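Long-range contact in superoxide dismutase (PDB 4FFK), which catalyses the dismutation of superoxide at an iron site, converting it to molecular oxygen and hydrogen peroxide: residues A[149-153]-A[219-223]. Numbering follows the deposited sequence.
Sequences DPVTG and PKLIL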
ATOM      1  N   ASP A 149     -10.657   2.091 -20.620  1.00 26.48           N
ATOM      2  CA  ASP A 149     -11.681   2.274 -19.604  1.00 27.92           C
ATOM      3  C   ASP A 149     -13.070   1.961 -20.200  1.00 29.16           C
ATOM      4  O   ASP A 149     -13.586   2.768 -20.937  1.00 29.85           O
ATOM      5  CB  ASP A 149     -11.696   3.698 -19.112  1.00 26.22           C
ATOM      6  CG  ASP A 149     -12.870   3.971 -18.206  1.00 23.43           C
ATOM      7  OD1 ASP A 149     -13.458   2.964 -17.675  1.00 26.06           O
ATOM      8  OD2 ASP A 149     -13.149   5.158 -17.989  1.00 26.82           O
ATOM      9  N   PRO A 150     -13.633   0.790 -19.900  1.00 31.94           N
ATOM     10  CA  PRO A 150     -14.962   0.444 -20.478  1.00 32.31           C
ATOM     11  C   PRO A 150     -16.055   1.445 -20.156  1.00 32.93           C
ATOM     12  O   PRO A 150     -17.066   1.506 -20.891  1.00 34.03           O
ATOM     13  CB  PRO A 150     -15.292  -0.910 -19.853  1.00 32.56           C
ATOM     14  CG  PRO A 150     -14.001  -1.389 -19.265  1.00 33.64           C
ATOM     15  CD  PRO A 150     -13.219  -0.192 -18.893  1.00 30.73           C
ATOM     16  N   VAL A 151     -15.911   2.206 -19.080  1.00 32.38           N
ATOM     17  CA  VAL A 151     -16.955   3.117 -18.680  1.00 32.81           C
ATOM     18  C   VAL A 151     -17.049   4.222 -19.690  1.00 33.64           C
ATOM     19  O   VAL A 151     -18.145   4.699 -19.997  1.00 33.69           O
ATOM     20  CB  VAL A 151     -16.658   3.762 -17.306  1.00 32.75           C
ATOM     21  CG1 VAL A 151     -17.592   4.917 -17.040  1.00 31.75           C
ATOM     22  CG2 VAL A 151     -16.705   2.691 -16.170  1.00 30.29           C
ATOM     23  N   THR A 152     -15.903   4.672 -20.191  1.00 33.96           N
ATOM     24  CA  THR A 152     -15.901   5.895 -20.961  1.00 34.37           C
ATOM     25  C   THR A 152     -15.538   5.640 -22.397  1.00 34.59           C
ATOM     26  O   THR A 152     -15.837   6.455 -23.271  1.00 35.95           O
ATOM     27  CB  THR A 152     -14.973   6.971 -20.377  1.00 34.34           C
ATOM     28  OG1 THR A 152     -13.645   6.453 -20.281  1.00 32.74           O
ATOM     29  CG2 THR A 152     -15.459   7.459 -19.031  1.00 32.78           C
ATOM     30  N   GLY A 153     -14.874   4.527 -22.621  1.00 33.61           N
ATOM     31  CA  GLY A 153     -14.166   4.292 -23.858  1.00 33.74           C
ATOM     32  C   GLY A 153     -12.820   5.007 -23.962  1.00 33.42           C
ATOM     33  O   GLY A 153     -12.153   4.850 -24.970  1.00 33.61           O
ATOM     34  N   PRO A 219     -18.537  -6.462 -23.105  1.00 48.16           N
ATOM     35  CA  PRO A 219     -19.759  -5.824 -22.641  1.00 48.47           C
ATOM     36  C   PRO A 219     -19.424  -4.959 -21.414  1.00 47.95           C
ATOM     37  O   PRO A 219     -18.551  -5.340 -20.637  1.00 47.97           O
ATOM     38  CB  PRO A 219     -20.657  -7.019 -22.279  1.00 48.53           C
ATOM     39  CG  PRO A 219     -19.684  -8.165 -22.001  1.00 48.55           C
ATOM     40  CD  PRO A 219     -18.568  -7.933 -22.970  1.00 48.66           C
ATOM     41  N   LYS A 220     -20.042  -3.787 -21.293  1.00 48.10           N
ATOM     42  CA  LYS A 220     -19.914  -2.978 -20.075  1.00 48.52           C
ATOM     43  C   LYS A 220     -20.389  -3.819 -18.891  1.00 48.03           C
ATOM     44  O   LYS A 220     -21.582  -4.152 -18.771  1.00 47.38           O
ATOM     45  CB  LYS A 220     -20.715  -1.678 -20.165  1.00 49.08           C
ATOM     46  CG  LYS A 220     -19.937  -0.475 -20.705  1.00 51.68           C
ATOM     47  CD  LYS A 220     -20.937   0.630 -21.042  1.00 56.87           C
ATOM     48  CE  LYS A 220     -20.300   1.807 -21.745  1.00 59.00           C
ATOM     49  NZ  LYS A 220     -19.631   2.694 -20.764  1.00 59.01           N
ATOM     50  N   LEU A 221     -19.441  -4.177 -18.028  1.00 47.12           N
ATOM     51  CA  LEU A 221     -19.703  -5.093 -16.931  1.00 46.75           C
ATOM     52  C   LEU A 221     -20.398  -4.415 -15.766  1.00 46.39           C
ATOM     53  O   LEU A 221     -21.250  -5.002 -15.101  1.00 45.75           O
ATOM     54  CB  LEU A 221     -18.403  -5.731 -16.463  1.00 46.43           C
ATOM     55  CG  LEU A 221     -18.087  -6.921 -17.356  1.00 48.30           C
ATOM     56  CD1 LEU A 221     -16.578  -7.147 -17.510  1.00 48.71           C
ATOM     57  CD2 LEU A 221     -18.785  -8.126 -16.770  1.00 47.96           C
ATOM     58  N   ILE A 222     -20.049  -3.157 -15.549  1.00 45.85           N
ATOM     59  CA  ILE A 222     -20.536  -2.452 -14.399  1.00 46.15           C
ATOM     60  C   ILE A 222     -21.298  -1.229 -14.809  1.00 45.75           C
ATOM     61  O   ILE A 222     -22.405  -1.022 -14.348  1.00 46.60           O
ATOM     62  CB  ILE A 222     -19.382  -2.075 -13.421  1.00 46.39           C
ATOM     63  CG1 ILE A 222     -18.659  -3.351 -12.922  1.00 46.48           C
ATOM     64  CG2 ILE A 222     -19.934  -1.244 -12.285  1.00 45.15           C
ATOM     65  CD1 ILE A 222     -17.352  -3.093 -12.114  1.00 46.91           C
ATOM     66  N   LEU A 223     -20.726  -0.419 -15.684  1.00 45.74           N
ATOM     67  CA  LEU A 223     -21.213   0.935 -15.853  1.00 46.15           C
ATOM     68  C   LEU A 223     -20.888   1.396 -17.235  1.00 47.37           C
ATOM     69  O   LEU A 223     -19.793   1.065 -17.733  1.00 47.12           O
ATOM     70  CB  LEU A 223     -20.529   1.895 -14.868  1.00 45.81           C
ATOM     71  CG  LEU A 223     -21.064   3.310 -14.887  1.00 45.92           C
ATOM     72  CD1 LEU A 223     -22.600   3.338 -14.793  1.00 43.12           C
ATOM     73  CD2 LEU A 223     -20.427   4.065 -13.756  1.00 44.38           C
ATOM     74  OXT LEU A 223     -21.704   2.120 -17.809  1.00 47.16           O
TER
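The turn of a beta hairpin, between strands 142-148 and 155-161, is joined here to the C-terminal tail of the chain, and one lysine reaches across: Lys220 lays its aliphatic chain alongside the carbonyl of Pro150, with CE 3.4 Å from Pro150 O, and then bends at its last torsion (chi4 -80°) to bring the ammonium onto that oxygen. Lys220 NZ donates to Pro150 O at 2.8 Å, in the carbonyl plane and on a lone pair. Val151 O also lies close to Lys220 NZ, at 2.6 Å. From the lysine's own segment, the C-terminal carboxylate of Leu223 adds a weak bond from Lys220 NZ to Leu223 O and a long salt bridge to Leu223 OXT. Beside this polar cluster Val151 points CG2, the branch anti to its carbonyl carbon, at Leu223, where it meets CB at 4.1 Å.

The turn has its own framework. Asp149 OD1 accepts from Val151 N, 66° out of the carboxylate plane, while Thr152 OG1 donates to Asp149 OD2 at 2.7 Å; Tyr86 and Tyr19 of the second subunit also bond to this carboxylate. Leu223 packs on His89 of that subunit, which places the contact at a subunit interface. With Asp149 OD1 taking the backbone N-H of Val151, two residues on, the loop opens as an Asx turn, here in a beta-hairpin connection whose Pro150 carbonyl receives the lysine.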